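PDB 1OYJ: probable glutathione S-transferase GSTU1 from Oryza sativa, which catalyses the conjugation of reduced glutathione to a wide range of hydrophobic electrophiles, including herbicides, as a tau-class glutathione transferase. Local coordinates for residues V8-W13 with R35-G40; V14-Q19 with V170-W175; C21-A26 with D205-H210. All coordinates share one frame; numbering follows the deposited sequence.

Contact 1 of 3, residues V8-W13 with R35-G40; sequences VLLDFW and REEDLG. With GSH (glutathione), chain N.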
# COMPACT_ATOMS: atom_id res chain seq x y z
N VAL A 8 -18.51 13.13 1.63
CA VAL A 8 -18.06 13.84 2.80
C VAL A 8 -16.66 13.39 3.11
O VAL A 8 -16.38 12.17 3.06
CB VAL A 8 -18.94 13.47 4.00
CG1 VAL A 8 -18.42 14.17 5.25
CG2 VAL A 8 -20.41 13.83 3.74
N LEU A 9 -15.81 14.33 3.51
CA LEU A 9 -14.42 14.02 3.74
C LEU A 9 -14.05 14.44 5.13
O LEU A 9 -14.17 15.65 5.46
CB LEU A 9 -13.58 14.72 2.69
CG LEU A 9 -12.08 14.34 2.74
CD1 LEU A 9 -11.82 12.90 2.24
CD2 LEU A 9 -11.27 15.33 1.79
N LEU A 10 -13.71 13.48 5.98
CA LEU A 10 -13.24 13.78 7.31
C LEU A 10 -11.74 14.01 7.13
O LEU A 10 -11.03 13.15 6.61
CB LEU A 10 -13.50 12.64 8.27
CG LEU A 10 -14.91 12.07 8.24
CD1 LEU A 10 -15.14 11.04 9.42
CD2 LEU A 10 -15.91 13.22 8.43
N ASP A 11 -11.24 15.16 7.56
CA ASP A 11 -9.85 15.48 7.25
C ASP A 11 -9.23 16.41 8.31
O ASP A 11 -9.88 16.76 9.34
CB ASP A 11 -9.93 16.04 5.84
CG ASP A 11 -8.64 15.96 5.02
OD1 ASP A 11 -7.54 15.70 5.57
OD2 ASP A 11 -8.70 16.17 3.79
N PHE A 12 -7.98 16.77 8.13
CA PHE A 12 -7.23 17.63 9.01
C PHE A 12 -6.54 18.57 8.02
O PHE A 12 -5.93 18.09 7.02
CB PHE A 12 -6.25 16.84 9.86
CG PHE A 12 -5.37 17.70 10.71
CD1 PHE A 12 -5.94 18.62 11.53
CD2 PHE A 12 -4.02 17.51 10.77
CE1 PHE A 12 -5.16 19.45 12.37
CE2 PHE A 12 -3.23 18.31 11.63
CZ PHE A 12 -3.80 19.31 12.40
N TRP A 13 -6.64 19.88 8.20
CA TRP A 13 -6.21 20.85 7.14
C TRP A 13 -4.84 20.62 6.50
O TRP A 13 -4.70 20.66 5.28
CB TRP A 13 -6.35 22.31 7.69
CG TRP A 13 -5.37 22.66 8.72
CD1 TRP A 13 -5.47 22.44 9.98
CD2 TRP A 13 -4.12 23.27 8.51
NE1 TRP A 13 -4.33 22.79 10.66
CE2 TRP A 13 -3.49 23.36 9.76
CE3 TRP A 13 -3.46 23.77 7.39
CZ2 TRP A 13 -2.21 23.86 9.92
CZ3 TRP A 13 -2.22 24.30 7.55
CH2 TRP A 13 -1.61 24.38 8.78
N ARG A 35 -15.09 18.17 6.45
CA ARG A 35 -15.24 18.34 7.88
C ARG A 35 -13.90 18.27 8.56
O ARG A 35 -13.20 17.28 8.42
CB ARG A 35 -16.15 17.26 8.45
CG ARG A 35 -17.51 17.21 7.79
CD ARG A 35 -18.53 16.47 8.59
NE ARG A 35 -19.83 16.45 7.95
CZ ARG A 35 -20.73 15.50 8.13
NH1 ARG A 35 -21.89 15.53 7.49
NH2 ARG A 35 -20.46 14.50 8.94
N GLU A 36 -13.52 19.35 9.26
CA GLU A 36 -12.26 19.43 9.96
C GLU A 36 -12.27 18.60 11.26
O GLU A 36 -13.04 18.89 12.20
CB GLU A 36 -11.94 20.88 10.31
CG GLU A 36 -10.59 21.07 10.97
CD GLU A 36 -9.42 20.96 9.98
OE1 GLU A 36 -9.60 21.29 8.83
OE2 GLU A 36 -8.34 20.55 10.38
N GLU A 37 -11.37 17.67 11.41
CA GLU A 37 -11.33 16.94 12.67
C GLU A 37 -10.26 17.43 13.61
O GLU A 37 -9.18 17.70 13.19
CB GLU A 37 -11.03 15.46 12.41
CG GLU A 37 -12.18 14.70 11.77
CD GLU A 37 -13.18 14.20 12.81
OE1 GLU A 37 -12.80 14.09 14.00
OE2 GLU A 37 -14.30 13.84 12.40
N ASP A 38 -10.52 17.38 14.92
CA ASP A 38 -9.49 17.69 15.91
C ASP A 38 -8.86 16.37 16.28
O ASP A 38 -9.45 15.53 17.03
CB ASP A 38 -10.14 18.36 17.16
CG ASP A 38 -9.15 18.54 18.34
OD1 ASP A 38 -7.99 18.08 18.27
OD2 ASP A 38 -9.52 19.13 19.40
N LEU A 39 -7.64 16.14 15.86
CA LEU A 39 -7.07 14.80 16.07
C LEU A 39 -6.82 14.41 17.54
O LEU A 39 -6.74 13.18 17.86
CB LEU A 39 -5.85 14.58 15.21
CG LEU A 39 -6.20 14.59 13.72
CD1 LEU A 39 -4.92 14.31 12.92
CD2 LEU A 39 -7.23 13.56 13.25
N GLY A 40 -6.81 15.43 18.41
CA GLY A 40 -6.70 15.26 19.85
C GLY A 40 -8.08 15.04 20.44
O GLY A 40 -8.22 14.70 21.63
N1 GSH N . -1.97 5.55 5.56
CA1 GSH N . -2.62 6.81 5.73
C1 GSH N . -3.37 7.39 4.60
O11 GSH N . -4.42 8.00 4.58
O12 GSH N . -2.80 7.24 3.54
CB1 GSH N . -2.22 7.74 6.86
CG1 GSH N . -3.14 8.94 7.13
CD1 GSH N . -2.63 9.68 8.36
OE1 GSH N . -1.47 9.52 8.69
N2 GSH N . -3.45 10.51 9.01
CA2 GSH N . -3.01 11.23 10.19
C2 GSH N . -3.95 10.75 11.31
O2 GSH N . -5.14 10.83 11.09
CB2 GSH N . -3.18 12.72 9.91
SG2 GSH N . -1.92 13.31 8.71
N3 GSH N . -3.52 10.07 12.38
CA3 GSH N . -4.22 10.54 13.60
C3 GSH N . -3.50 10.79 14.93
O31 GSH N . -4.01 10.40 16.04
O32 GSH N . -2.46 11.42 14.94
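Leu9 O receives Arg35 N at 2.9 Å in the first of three backbone bonds that zip strand 7-11 to strand 33-36. Arg35 O then takes Asp11 N at 3.0 Å, and Asp11 O takes Glu37 N at 2.7 Å, just past the strand end. This is the close, largely buried part. Here Leu10 and Arg35 project from the same face of the sheet, side by side, with Leu10 CD2 4.0 Å from Arg35 CB; helix 44-49 packs on both. The two parallel strands, joined through helix 16-28, form the beta-alpha-beta unit that opens the thioredoxin-like N-terminal domain. Toward solvent the long side chains of Arg35 and Glu36 take over. The extended Arg35 chain brings its guanidinium to buried Val8, whose CG1 lies over one face, 3.8 Å from Arg35 NE, while Glu33 takes the charge in a salt bridge. At the other end, exposed Glu36 reaches back to the other segment: CG stands opposite the backbone N (chi1 -176°) and a bend at chi2 turns the carboxylate to Trp13. The syn lone pair of Glu36 OE2 accepts Trp13 N at 2.8 Å, and the same oxygen lies at the edge of the indole, in its plane; OE1 bonds to Tyr34 OH. Beyond it Phe12 CD2 meets Leu39 CD1 at 4.0 Å, and Leu39 CD1 also touches glutathione CB2 at 3.8 Å.

Contact 2 of 3, residues V14-Q19 with V170-W175; sequences VSPFGQ and VPFTAW. With GSH (glutathione), chain N.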
# COMPACT_ATOMS: atom_id res chain seq x y z
N VAL A 14 -3.82 20.42 7.31
CA VAL A 14 -2.42 20.31 6.86
C VAL A 14 -2.05 18.89 6.37
O VAL A 14 -0.94 18.66 5.89
CB VAL A 14 -1.48 20.73 8.01
CG1 VAL A 14 -1.38 19.57 9.05
CG2 VAL A 14 -0.09 21.10 7.50
N SER A 15 -2.96 17.91 6.51
CA SER A 15 -2.67 16.53 6.03
C SER A 15 -2.41 16.37 4.53
O SER A 15 -3.28 16.55 3.73
CB SER A 15 -3.79 15.54 6.37
OG SER A 15 -3.46 14.25 5.93
N PRO A 16 -1.23 15.87 4.22
CA PRO A 16 -0.87 15.59 2.82
C PRO A 16 -1.75 14.49 2.28
O PRO A 16 -2.09 14.48 1.09
CB PRO A 16 0.58 15.21 2.91
CG PRO A 16 0.84 14.86 4.32
CD PRO A 16 -0.12 15.64 5.12
N PHE A 17 -2.14 13.53 3.18
CA PHE A 17 -2.91 12.39 2.78
C PHE A 17 -4.35 12.78 2.44
O PHE A 17 -4.91 12.39 1.41
CB PHE A 17 -2.89 11.34 3.89
CG PHE A 17 -1.52 10.89 4.26
CD1 PHE A 17 -0.96 11.24 5.44
CD2 PHE A 17 -0.84 10.08 3.42
CE1 PHE A 17 0.30 10.77 5.80
CE2 PHE A 17 0.42 9.62 3.76
CZ PHE A 17 0.97 10.01 4.95
N GLY A 18 -4.96 13.64 3.26
CA GLY A 18 -6.30 14.15 2.96
C GLY A 18 -6.26 15.11 1.76
O GLY A 18 -7.08 15.09 0.89
N GLN A 19 -5.20 15.87 1.64
CA GLN A 19 -5.06 16.71 0.48
C GLN A 19 -5.06 15.94 -0.86
O GLN A 19 -5.55 16.44 -1.84
CB GLN A 19 -3.83 17.60 0.62
CG GLN A 19 -4.05 18.74 1.69
CD GLN A 19 -2.73 19.27 2.15
OE1 GLN A 19 -1.74 18.90 1.59
NE2 GLN A 19 -2.70 20.10 3.20
N VAL A 170 2.11 15.15 -4.83
CA VAL A 170 2.07 16.66 -4.87
C VAL A 170 1.87 17.37 -3.55
O VAL A 170 2.49 18.40 -3.34
CB VAL A 170 1.18 17.20 -5.94
CG1 VAL A 170 -0.23 16.98 -5.65
CG2 VAL A 170 1.50 18.68 -6.28
N PRO A 171 1.08 16.83 -2.62
CA PRO A 171 0.98 17.52 -1.33
C PRO A 171 2.30 17.70 -0.60
O PRO A 171 2.50 18.71 0.08
CB PRO A 171 -0.04 16.71 -0.54
CG PRO A 171 -0.83 15.95 -1.65
CD PRO A 171 0.20 15.65 -2.69
N PHE A 172 3.23 16.81 -0.81
CA PHE A 172 4.48 16.94 -0.14
C PHE A 172 5.33 18.07 -0.72
O PHE A 172 6.27 18.51 -0.06
CB PHE A 172 5.23 15.58 -0.15
CG PHE A 172 4.54 14.53 0.64
CD1 PHE A 172 3.72 13.56 0.03
CD2 PHE A 172 4.65 14.51 2.01
CE1 PHE A 172 3.09 12.64 0.85
CE2 PHE A 172 4.00 13.61 2.74
CZ PHE A 172 3.24 12.68 2.18
N THR A 173 4.98 18.55 -1.92
CA THR A 173 5.70 19.71 -2.46
C THR A 173 5.55 20.93 -1.49
O THR A 173 6.40 21.79 -1.43
CB THR A 173 5.29 20.10 -3.83
OG1 THR A 173 3.91 20.58 -3.87
CG2 THR A 173 5.45 18.94 -4.79
N ALA A 174 4.46 20.96 -0.72
CA ALA A 174 4.30 22.01 0.24
C ALA A 174 5.23 21.92 1.48
O ALA A 174 5.34 22.90 2.22
CB ALA A 174 2.89 22.08 0.74
N TRP A 175 5.85 20.76 1.66
CA TRP A 175 6.81 20.50 2.71
C TRP A 175 8.22 20.60 2.20
O TRP A 175 9.16 20.46 2.99
CB TRP A 175 6.54 19.09 3.29
CG TRP A 175 5.17 18.90 3.83
CD1 TRP A 175 4.05 18.92 3.16
CD2 TRP A 175 4.79 18.68 5.19
NE1 TRP A 175 2.98 18.71 3.98
CE2 TRP A 175 3.42 18.55 5.24
CE3 TRP A 175 5.48 18.56 6.37
CZ2 TRP A 175 2.72 18.30 6.41
CZ3 TRP A 175 4.77 18.37 7.52
CH2 TRP A 175 3.43 18.21 7.53
N1 GSH N . -1.97 5.55 5.56
CA1 GSH N . -2.62 6.81 5.73
C1 GSH N . -3.37 7.39 4.60
O11 GSH N . -4.42 8.00 4.58
O12 GSH N . -2.80 7.24 3.54
CB1 GSH N . -2.22 7.74 6.86
CG1 GSH N . -3.14 8.94 7.13
CD1 GSH N . -2.63 9.68 8.36
OE1 GSH N . -1.47 9.52 8.69
N2 GSH N . -3.45 10.51 9.01
CA2 GSH N . -3.01 11.23 10.19
C2 GSH N . -3.95 10.75 11.31
O2 GSH N . -5.14 10.83 11.09
CB2 GSH N . -3.18 12.72 9.91
SG2 GSH N . -1.92 13.31 8.71
N3 GSH N . -3.52 10.07 12.38
CA3 GSH N . -4.22 10.54 13.60
C3 GSH N . -3.50 10.79 14.93
O31 GSH N . -4.01 10.40 16.04
O32 GSH N . -2.46 11.42 14.94
O HOH W 1 0.82 19.15 2.43
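Pro16 supplies most of the apolar contact, pressing on Pro171 and Phe172. Its CB sits over one face of the Phe172 ring, offset toward the rim, in a CH-pi contact 4.0 Å from the centroid; on another side Pro16 CB meets Pro171 CB at 3.8 Å. Trp175 comes in across these groups at about a right angle to both Val14 and Pro16, its CZ2 lying 4.1 Å from Val14 CG2. The indole edge also faces Val14 O, in the ring plane. Polar linkage goes through one water, which donates to Gln19 OE1 at 2.7 Å and to Pro171 O and accepts from Trp175 NE1, so three groups fix its position. Gln19, extended beyond CG, slides past Pro171 to reach it, its amide nitrogen being taken up by Trp13. On the ligand side, Ser15 OG lies 3.3 Å from glutathione SG2. With OG opposite the backbone N (chi1 -178°), the serine side chain also caps helix 16-28, accepting Gly18 N at 3.1 Å and, weakly, Phe17 N. Phe17 lays one ring face under glutathione CB1, with glutathione SG2 at the ring edge, in its plane. An N-capping serine beside the glutathione sulfur, at the start of the first helix of the thioredoxin-like domain, is characteristic of the active site of tau-class glutathione transferases, here backed by the C-terminal helical domain.

Contact 3 of 3, residues C21-A26 with D205-H210; sequences CRIAMA and DSVVKH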
# COMPACT_ATOMS: atom_id res chain seq x y z
N CYS A 21 -6.92 13.43 -1.59
CA CYS A 21 -8.25 13.13 -1.93
C CYS A 21 -8.96 14.44 -2.30
O CYS A 21 -9.84 14.47 -3.16
CB CYS A 21 -8.97 12.53 -0.74
SG CYS A 21 -8.15 11.15 0.04
N ARG A 22 -8.61 15.54 -1.63
CA ARG A 22 -9.20 16.85 -2.05
C ARG A 22 -8.87 17.18 -3.54
O ARG A 22 -9.79 17.62 -4.30
CB ARG A 22 -8.77 18.07 -1.19
CG ARG A 22 -9.27 17.94 0.32
CD ARG A 22 -8.62 18.92 1.33
NE ARG A 22 -7.97 18.28 2.42
CZ ARG A 22 -7.16 18.89 3.25
NH1 ARG A 22 -6.57 18.20 4.19
NH2 ARG A 22 -6.89 20.17 3.09
N ILE A 23 -7.59 17.08 -3.88
CA ILE A 23 -7.13 17.39 -5.26
C ILE A 23 -7.80 16.47 -6.26
O ILE A 23 -8.20 16.90 -7.31
CB ILE A 23 -5.60 17.28 -5.29
CG1 ILE A 23 -5.03 18.47 -4.49
CG2 ILE A 23 -5.01 17.24 -6.69
CD1 ILE A 23 -3.54 18.19 -4.14
N ALA A 24 -7.90 15.17 -5.92
CA ALA A 24 -8.49 14.20 -6.84
C ALA A 24 -9.98 14.46 -7.11
O ALA A 24 -10.43 14.43 -8.28
CB ALA A 24 -8.24 12.82 -6.35
N MET A 25 -10.73 14.79 -6.07
CA MET A 25 -12.09 15.22 -6.26
C MET A 25 -12.19 16.52 -7.06
O MET A 25 -12.97 16.61 -8.01
CB MET A 25 -12.81 15.32 -4.89
CG MET A 25 -13.13 13.92 -4.38
SD MET A 25 -14.09 13.83 -2.86
CE MET A 25 -12.95 14.39 -1.57
N ALA A 26 -11.38 17.52 -6.72
CA ALA A 26 -11.35 18.72 -7.52
C ALA A 26 -11.06 18.42 -8.97
O ALA A 26 -11.74 18.96 -9.89
CB ALA A 26 -10.34 19.69 -6.98
N ASP A 205 -5.18 24.46 -10.79
CA ASP A 205 -6.25 24.98 -9.89
C ASP A 205 -6.54 24.04 -8.69
O ASP A 205 -6.70 24.51 -7.58
CB ASP A 205 -7.56 25.23 -10.60
CG ASP A 205 -7.51 26.44 -11.57
OD1 ASP A 205 -8.45 26.53 -12.35
OD2 ASP A 205 -6.58 27.29 -11.69
N SER A 206 -6.65 22.76 -8.94
CA SER A 206 -6.91 21.85 -7.84
C SER A 206 -5.83 21.96 -6.77
O SER A 206 -6.12 21.86 -5.55
CB SER A 206 -7.02 20.39 -8.35
OG SER A 206 -5.81 19.96 -8.99
N VAL A 207 -4.59 22.14 -7.18
CA VAL A 207 -3.46 22.14 -6.28
C VAL A 207 -3.41 23.48 -5.56
O VAL A 207 -3.10 23.54 -4.39
CB VAL A 207 -2.11 21.85 -7.08
CG1 VAL A 207 -0.98 21.99 -6.18
CG2 VAL A 207 -2.12 20.41 -7.65
N VAL A 208 -3.60 24.58 -6.29
CA VAL A 208 -3.67 25.92 -5.71
C VAL A 208 -4.75 25.95 -4.62
O VAL A 208 -4.55 26.44 -3.54
CB VAL A 208 -4.03 26.97 -6.80
CG1 VAL A 208 -4.29 28.39 -6.24
CG2 VAL A 208 -2.96 27.03 -7.89
N LYS A 209 -5.90 25.37 -4.92
CA LYS A 209 -6.96 25.36 -3.97
C LYS A 209 -6.66 24.62 -2.67
O LYS A 209 -6.96 25.07 -1.58
CB LYS A 209 -8.17 24.74 -4.62
CG LYS A 209 -9.32 24.61 -3.66
CD LYS A 209 -10.60 24.56 -4.44
CE LYS A 209 -11.73 25.31 -3.76
NZ LYS A 209 -11.90 26.71 -4.18
N HIS A 210 -6.12 23.41 -2.81
CA HIS A 210 -5.99 22.55 -1.68
C HIS A 210 -4.65 22.48 -0.95
O HIS A 210 -4.59 21.93 0.14
CB HIS A 210 -6.53 21.19 -2.14
CG HIS A 210 -8.03 21.22 -2.35
ND1 HIS A 210 -8.90 21.53 -1.33
CD2 HIS A 210 -8.80 20.91 -3.42
CE1 HIS A 210 -10.14 21.51 -1.80
NE2 HIS A 210 -10.11 21.12 -3.06
O HOH W 2 -8.31 22.25 1.23
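A buried helix-helix contact joins the two domains: helix 16-28 of the thioredoxin-like domain packs against the short helix 205-210 of the C-terminal region, the segment axes coming within 8.8 Å and running roughly antiparallel at 140°. His210 carries most of it. One face of its imidazole lies against Arg22 CB, which sits directly over the ring centre, 3.4 Å from the centroid and 12° off the normal, a close CH-pi contact. Lys209 CG covers the opposite face, so the ring is sandwiched between aliphatic carbons. His210 CG points opposite its own carbonyl carbon (chi1 -70°), which directs the ring across to helix 16-28; there the CD2 edge meets Ala26 CB at 4.1 Å. In the glutathione transferase fold, this places helix 205-210, near the end of the chain, on the first helix of the N-terminal domain, whose other sides pack on strand 7-11 and helix 69-79. Further along, Ser206 settles between Ile23 and Ala26: Ser206 CB approaches Ala26 CB to 3.7 Å, and Ser206 OG touches Ile23 CG2 while bonding to Glu27. Ile23 and His210 slide past each other in opposite directions, Ile23 CG1 being 3.9 Å from His210 CB, and Ile23 CD1 reaches Val207 CG2 more loosely. The guanidinium of Arg22, its charge met by Asp11, stands almost perpendicular to the imidazole, off to one side of the face that Arg22 CB covers; a water in both planes bridges Arg22 NH2 at 3.1 Å and His210 ND1 at 2.7 Å.

Helix 16-28 ties the three together: contact 2 uses its first turn, contact 3 its middle, and contact 1 pairs the strands it connects. Arg22 of contact 3 reaches the end of strand 7-11 in contact 1, with Arg22 NE 2.6 Å from Asp11 OD2 in a salt bridge. Trp13 O is shared, lying 2.9 Å from Gln19 NE2 of contact 2 and 3.1 Å from Arg22 NH2. Contacts 2 and 3, centred about 11 Å apart, meet where Val170 CG1 packs on Ile23 CD1 at 3.8 Å. Contacts 1 and 2 both touch the same glutathione, whereas the Arg22 side chain is about 8 Å from it at the nearest atoms and about 4 Å from the Ser15 side chain.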